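Local coordinates for putative hemin ABC transport system, membrane protein (Burkholderia cenocepacia J2315, PDB 5B57) that probably forms a membrane-spanning subunit of an ABC importer that carries hemin across the bacterial inner membrane, at residues A[76-81]-A[98-103]; A[271-276]-A[282-287]. All coordinates share one frame; numbering follows the deposited sequence.

Two contacts, both made between segments close in sequence, with 16 intervening residues in interaction 1 and five in interaction 2, show how a FecCD-type permease packs connecting segments against the early turns of its long helices. Interaction 1 (76-81 with 98-103) and interaction 2 (271-276 with 282-287) lie on opposite sides of the chain's centre, their own centres 49 Å apart and their nearest atoms about 36 Å apart, so they do not touch. The first is apolar and has a bound detergent sugar beside it. The second is built round a salt bridge and has another protein chain against its first segment, probably the ATPase. They thus plausibly mark the outer and cytoplasmic ends of the permease.

Interaction 1: residues A[76-81]-A[98-103]; sequences YRIPLA and AVLLDI. With DMU (decyl-beta-D-maltopyranoside), chain E.
The ring of Y76 lies against V99, at the point where the connection leaving the first membrane helix of this FecCD-type permease passes beside the early turns of helix 94-128. V99 comes over one face of the ring: its CB stands 4.2 Å above the ring plane, offset toward the rim. The methyl CG1 does the touching and settles at the ring's inner end, 3.5 Å from Y76 CG. It also meets Y76 CB, so the methyl covers the root of the aromatic side chain, while the phenolic end reaches past it. The torsion of Y76 explains this placing: CG stands opposite the backbone N (chi1 177°), swinging the ring across the valine, and the two side chains meet at a slant.

L100, the next residue of the helix, makes a second and looser apolar layer. It leaves the backbone alongside the contact, but its branched tip turns toward the connection, and CD2 lies 4.3 Å from Y76 CD2, obliquely to the ring. The same methyl meets the CG2 branch of I78, also at 4.3 Å, so one leucine methyl touches two side chains of the connection. I78 and L100 both rest on A83 as well, which brings helix 80-87 into the same apolar cluster; P79 occupies the N-cap position of that helix. The contact is held by apolar packing, with no hydrogen bond across it.

The next two residues of helix 94-128, L101 and D102, face a bound decyl maltoside, while the carbonyl O of L101 is bonded to NE1 of W242. D102 takes the detergent's sugar through one carboxylate oxygen: the hydroxyl O6 of the maltoside donates to D102 OD1 at 2.9 Å.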
# COMPACT_ATOMS: atom_id res chain seq x y z
N TYR A 76 -19.06 -39.65 -19.25
CA TYR A 76 -20.16 -40.63 -19.31
C TYR A 76 -21.49 -39.87 -19.28
O TYR A 76 -21.81 -39.24 -18.26
CB TYR A 76 -20.05 -41.61 -18.13
CG TYR A 76 -21.15 -42.66 -17.96
CD1 TYR A 76 -21.12 -43.83 -18.69
CD2 TYR A 76 -22.20 -42.48 -17.05
CE1 TYR A 76 -22.12 -44.80 -18.55
CE2 TYR A 76 -23.21 -43.45 -16.90
CZ TYR A 76 -23.15 -44.61 -17.65
OH TYR A 76 -24.11 -45.59 -17.54
N ARG A 77 -22.24 -39.89 -20.38
CA ARG A 77 -23.45 -39.07 -20.48
C ARG A 77 -24.69 -39.88 -20.08
O ARG A 77 -24.93 -40.96 -20.61
CB ARG A 77 -23.65 -38.51 -21.89
CG ARG A 77 -22.43 -37.85 -22.47
CD ARG A 77 -21.80 -36.99 -21.43
NE ARG A 77 -20.72 -36.17 -21.96
CZ ARG A 77 -20.76 -34.84 -21.99
NH1 ARG A 77 -21.82 -34.19 -21.51
NH2 ARG A 77 -19.73 -34.16 -22.48
N ILE A 78 -25.47 -39.34 -19.16
CA ILE A 78 -26.61 -40.09 -18.65
C ILE A 78 -27.68 -39.10 -18.20
O ILE A 78 -27.35 -38.08 -17.58
CB ILE A 78 -26.17 -41.05 -17.54
CG1 ILE A 78 -27.36 -41.82 -17.01
CG2 ILE A 78 -25.40 -40.34 -16.42
CD1 ILE A 78 -26.94 -43.10 -16.42
N PRO A 79 -28.95 -39.31 -18.51
CA PRO A 79 -29.96 -38.32 -18.11
C PRO A 79 -30.21 -38.40 -16.62
O PRO A 79 -29.85 -39.37 -15.95
CB PRO A 79 -31.20 -38.72 -18.92
CG PRO A 79 -30.70 -39.66 -19.98
CD PRO A 79 -29.50 -40.33 -19.43
N LEU A 80 -30.83 -37.34 -16.10
CA LEU A 80 -31.17 -37.30 -14.68
C LEU A 80 -31.93 -38.56 -14.25
O LEU A 80 -31.66 -39.11 -13.17
CB LEU A 80 -32.00 -36.05 -14.38
CG LEU A 80 -31.34 -34.70 -14.64
CD1 LEU A 80 -32.35 -33.57 -14.36
CD2 LEU A 80 -30.05 -34.54 -13.83
N ALA A 81 -32.86 -39.03 -15.07
CA ALA A 81 -33.65 -40.21 -14.72
C ALA A 81 -32.76 -41.44 -14.53
O ALA A 81 -32.75 -42.07 -13.47
CB ALA A 81 -34.71 -40.47 -15.79
N ALA A 98 -21.31 -47.52 -10.81
CA ALA A 98 -19.86 -47.53 -10.61
C ALA A 98 -19.18 -46.33 -11.28
O ALA A 98 -18.29 -45.72 -10.69
CB ALA A 98 -19.28 -48.84 -11.13
N VAL A 99 -19.57 -45.99 -12.51
CA VAL A 99 -19.02 -44.80 -13.14
C VAL A 99 -19.41 -43.53 -12.37
O VAL A 99 -18.59 -42.62 -12.20
CB VAL A 99 -19.47 -44.71 -14.62
CG1 VAL A 99 -19.20 -43.33 -15.18
CG2 VAL A 99 -18.77 -45.78 -15.46
N LEU A 100 -20.64 -43.46 -11.87
CA LEU A 100 -21.06 -42.26 -11.14
C LEU A 100 -20.47 -42.22 -9.73
O LEU A 100 -19.86 -41.23 -9.34
CB LEU A 100 -22.58 -42.17 -11.08
CG LEU A 100 -23.29 -41.96 -12.41
CD1 LEU A 100 -24.78 -41.72 -12.21
CD2 LEU A 100 -22.67 -40.80 -13.15
N LEU A 101 -20.66 -43.28 -8.94
CA LEU A 101 -20.22 -43.21 -7.56
C LEU A 101 -18.71 -43.34 -7.40
O LEU A 101 -18.18 -42.98 -6.34
CB LEU A 101 -20.91 -44.28 -6.72
CG LEU A 101 -20.97 -43.89 -5.24
CD1 LEU A 101 -22.39 -43.54 -4.85
CD2 LEU A 101 -20.41 -44.98 -4.37
N ASP A 102 -17.99 -43.83 -8.41
CA ASP A 102 -16.56 -44.05 -8.27
C ASP A 102 -15.68 -43.13 -9.10
O ASP A 102 -14.56 -42.84 -8.69
CB ASP A 102 -16.19 -45.49 -8.63
CG ASP A 102 -16.49 -46.45 -7.54
OD1 ASP A 102 -16.84 -45.96 -6.44
OD2 ASP A 102 -16.36 -47.67 -7.77
N ILE A 103 -16.13 -42.67 -10.26
CA ILE A 103 -15.33 -41.86 -11.16
C ILE A 103 -15.84 -40.43 -11.22
O ILE A 103 -15.06 -39.49 -11.31
CB ILE A 103 -15.29 -42.48 -12.57
CG1 ILE A 103 -15.22 -44.01 -12.51
CG2 ILE A 103 -14.16 -41.89 -13.38
CD1 ILE A 103 -13.94 -44.56 -11.91
C1 DMU E . -15.57 -41.61 2.92
C2 DMU E . -15.32 -42.74 1.96
C3 DMU E . -16.64 -43.17 1.30
C4 DMU E . -17.37 -41.94 0.67
O5 DMU E . -17.50 -40.89 1.66
C6 DMU E . -16.21 -40.46 2.16
O7 DMU E . -16.37 -44.14 0.29
O16 DMU E . -16.38 -39.35 3.05
C18 DMU E . -15.97 -38.13 2.43
C19 DMU E . -17.14 -37.17 2.42
C22 DMU E . -16.83 -35.93 1.60
C25 DMU E . -17.80 -34.80 1.94
C28 DMU E . -17.04 -33.49 2.18
C31 DMU E . -17.51 -32.80 3.47
C34 DMU E . -17.78 -31.31 3.23
C37 DMU E . -17.52 -30.48 4.50
C40 DMU E . -17.31 -28.99 4.17
C43 DMU E . -18.62 -28.21 4.24
O49 DMU E . -14.33 -41.17 3.50
O55 DMU E . -14.72 -43.85 2.65
C57 DMU E . -18.76 -42.32 0.14
O61 DMU E . -18.63 -43.08 -1.07
C5 DMU E . -16.11 -46.52 0.79
C7 DMU E . -15.13 -46.89 -0.33
C8 DMU E . -15.85 -47.03 -1.67
C9 DMU E . -16.71 -45.81 -1.95
O1 DMU E . -17.68 -45.67 -0.91
C10 DMU E . -17.07 -45.38 0.36
O2 DMU E . -14.87 -47.17 -2.73
O3 DMU E . -15.37 -46.13 1.96
O4 DMU E . -14.50 -48.14 -0.00
C11 DMU E . -17.41 -45.95 -3.28
O6 DMU E . -17.15 -47.27 -3.82

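Interaction 2: residues A[271-276]-A[282-287]; sequences LGETEA and PVQRLK
E273 and K287 form a salt bridge in which NZ of K287 donates to E273 OE1 over 2.6 Å. The lysine meets that oxygen on its syn side, 24° out of the carboxylate plane, and the two side chains cross at about a right angle. V283 lies across the same carboxyl group: its CG2 sits 3.5 Å from E273 CD. The other oxygen, OE2, has Q284 NE2 3.6 Å away, a proximity with amide and carboxylate planes turned 59° apart. That amide's OE1 accepts a hydrogen bond from the backbone N of L194.

The glutamate reaches over from the first turn of helix 273-278, one of two short helices before the long helix 283-305, an arrangement consistent with the coupling helices of BtuC-like permeases. L271, T274 and E275 pack against another protein chain, probably the ATPase.

Further out, G272, with its positive phi, ends helix 263-269 and stands at the N-cap of the next, where its O accepts from A276 N at 2.9 Å. On the lysine side, K287 N bonds to V283 O, and an extended chain beyond CG carries NZ to the carboxylate. R130 also touches E273.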
# COMPACT_ATOMS: atom_id res chain seq x y z
N LEU A 271 -12.21 -2.67 11.63
CA LEU A 271 -12.41 -1.32 12.10
C LEU A 271 -11.10 -0.60 12.32
O LEU A 271 -11.09 0.63 12.48
CB LEU A 271 -13.22 -1.40 13.40
CG LEU A 271 -14.25 -0.39 13.80
CD1 LEU A 271 -15.40 -1.17 14.26
CD2 LEU A 271 -13.69 0.32 14.96
N GLY A 272 -10.02 -1.35 12.29
CA GLY A 272 -8.68 -0.96 12.70
C GLY A 272 -8.15 -1.98 13.67
O GLY A 272 -8.89 -2.47 14.54
N GLU A 273 -6.87 -2.34 13.56
CA GLU A 273 -6.29 -3.27 14.52
C GLU A 273 -6.34 -2.69 15.94
O GLU A 273 -6.80 -3.36 16.88
CB GLU A 273 -4.88 -3.65 14.10
CG GLU A 273 -4.10 -4.38 15.19
CD GLU A 273 -2.86 -5.09 14.66
OE1 GLU A 273 -2.84 -5.48 13.47
OE2 GLU A 273 -1.91 -5.25 15.47
N THR A 274 -5.92 -1.42 16.12
CA THR A 274 -5.93 -0.85 17.47
C THR A 274 -7.35 -0.63 17.96
O THR A 274 -7.65 -0.86 19.14
CB THR A 274 -5.16 0.48 17.51
OG1 THR A 274 -3.75 0.23 17.45
CG2 THR A 274 -5.43 1.18 18.79
N GLU A 275 -8.23 -0.20 17.06
CA GLU A 275 -9.65 -0.10 17.39
C GLU A 275 -10.19 -1.42 17.91
O GLU A 275 -10.89 -1.46 18.93
CB GLU A 275 -10.44 0.36 16.15
CG GLU A 275 -10.45 1.85 15.93
CD GLU A 275 -9.31 2.31 15.05
OE1 GLU A 275 -8.56 1.44 14.56
OE2 GLU A 275 -9.17 3.53 14.83
N ALA A 276 -9.88 -2.52 17.22
CA ALA A 276 -10.39 -3.82 17.65
C ALA A 276 -9.79 -4.23 19.00
O ALA A 276 -10.50 -4.77 19.85
CB ALA A 276 -10.12 -4.88 16.59
N PRO A 282 -8.49 -10.07 20.94
CA PRO A 282 -7.06 -10.40 21.11
C PRO A 282 -6.34 -10.54 19.78
O PRO A 282 -5.97 -11.63 19.36
CB PRO A 282 -7.11 -11.73 21.86
CG PRO A 282 -8.36 -12.35 21.38
CD PRO A 282 -9.35 -11.23 21.24
N VAL A 283 -6.11 -9.40 19.12
CA VAL A 283 -5.76 -9.42 17.69
C VAL A 283 -4.51 -10.24 17.39
O VAL A 283 -4.37 -10.74 16.26
CB VAL A 283 -5.66 -7.98 17.15
CG1 VAL A 283 -6.13 -6.99 18.18
CG2 VAL A 283 -4.25 -7.66 16.67
N GLN A 284 -3.62 -10.45 18.36
CA GLN A 284 -2.47 -11.31 18.08
C GLN A 284 -2.89 -12.78 18.04
O GLN A 284 -2.52 -13.51 17.11
CB GLN A 284 -1.37 -11.06 19.10
CG GLN A 284 -0.84 -9.64 18.99
CD GLN A 284 -0.29 -9.39 17.60
OE1 GLN A 284 0.31 -10.29 17.00
NE2 GLN A 284 -0.53 -8.19 17.05
N ARG A 285 -3.68 -13.24 19.02
CA ARG A 285 -4.22 -14.59 18.94
C ARG A 285 -5.10 -14.74 17.71
O ARG A 285 -5.16 -15.83 17.13
CB ARG A 285 -5.03 -14.95 20.18
CG ARG A 285 -4.31 -14.86 21.52
CD ARG A 285 -3.46 -16.09 21.79
NE ARG A 285 -4.25 -17.31 21.91
CZ ARG A 285 -3.75 -18.54 21.80
NH1 ARG A 285 -2.45 -18.71 21.57
NH2 ARG A 285 -4.54 -19.59 21.93
N LEU A 286 -5.78 -13.67 17.31
CA LEU A 286 -6.67 -13.76 16.14
C LEU A 286 -5.87 -13.98 14.86
O LEU A 286 -6.23 -14.83 14.04
CB LEU A 286 -7.52 -12.51 16.02
CG LEU A 286 -8.33 -12.32 14.73
CD1 LEU A 286 -9.26 -13.49 14.56
CD2 LEU A 286 -9.12 -11.00 14.73
N LYS A 287 -4.77 -13.23 14.69
CA LYS A 287 -3.94 -13.45 13.51
C LYS A 287 -3.47 -14.90 13.43
O LYS A 287 -3.57 -15.53 12.38
CB LYS A 287 -2.77 -12.46 13.53
CG LYS A 287 -3.22 -11.01 13.42
CD LYS A 287 -2.06 -9.99 13.31
CE LYS A 287 -2.57 -8.60 12.84
NZ LYS A 287 -1.55 -7.54 12.52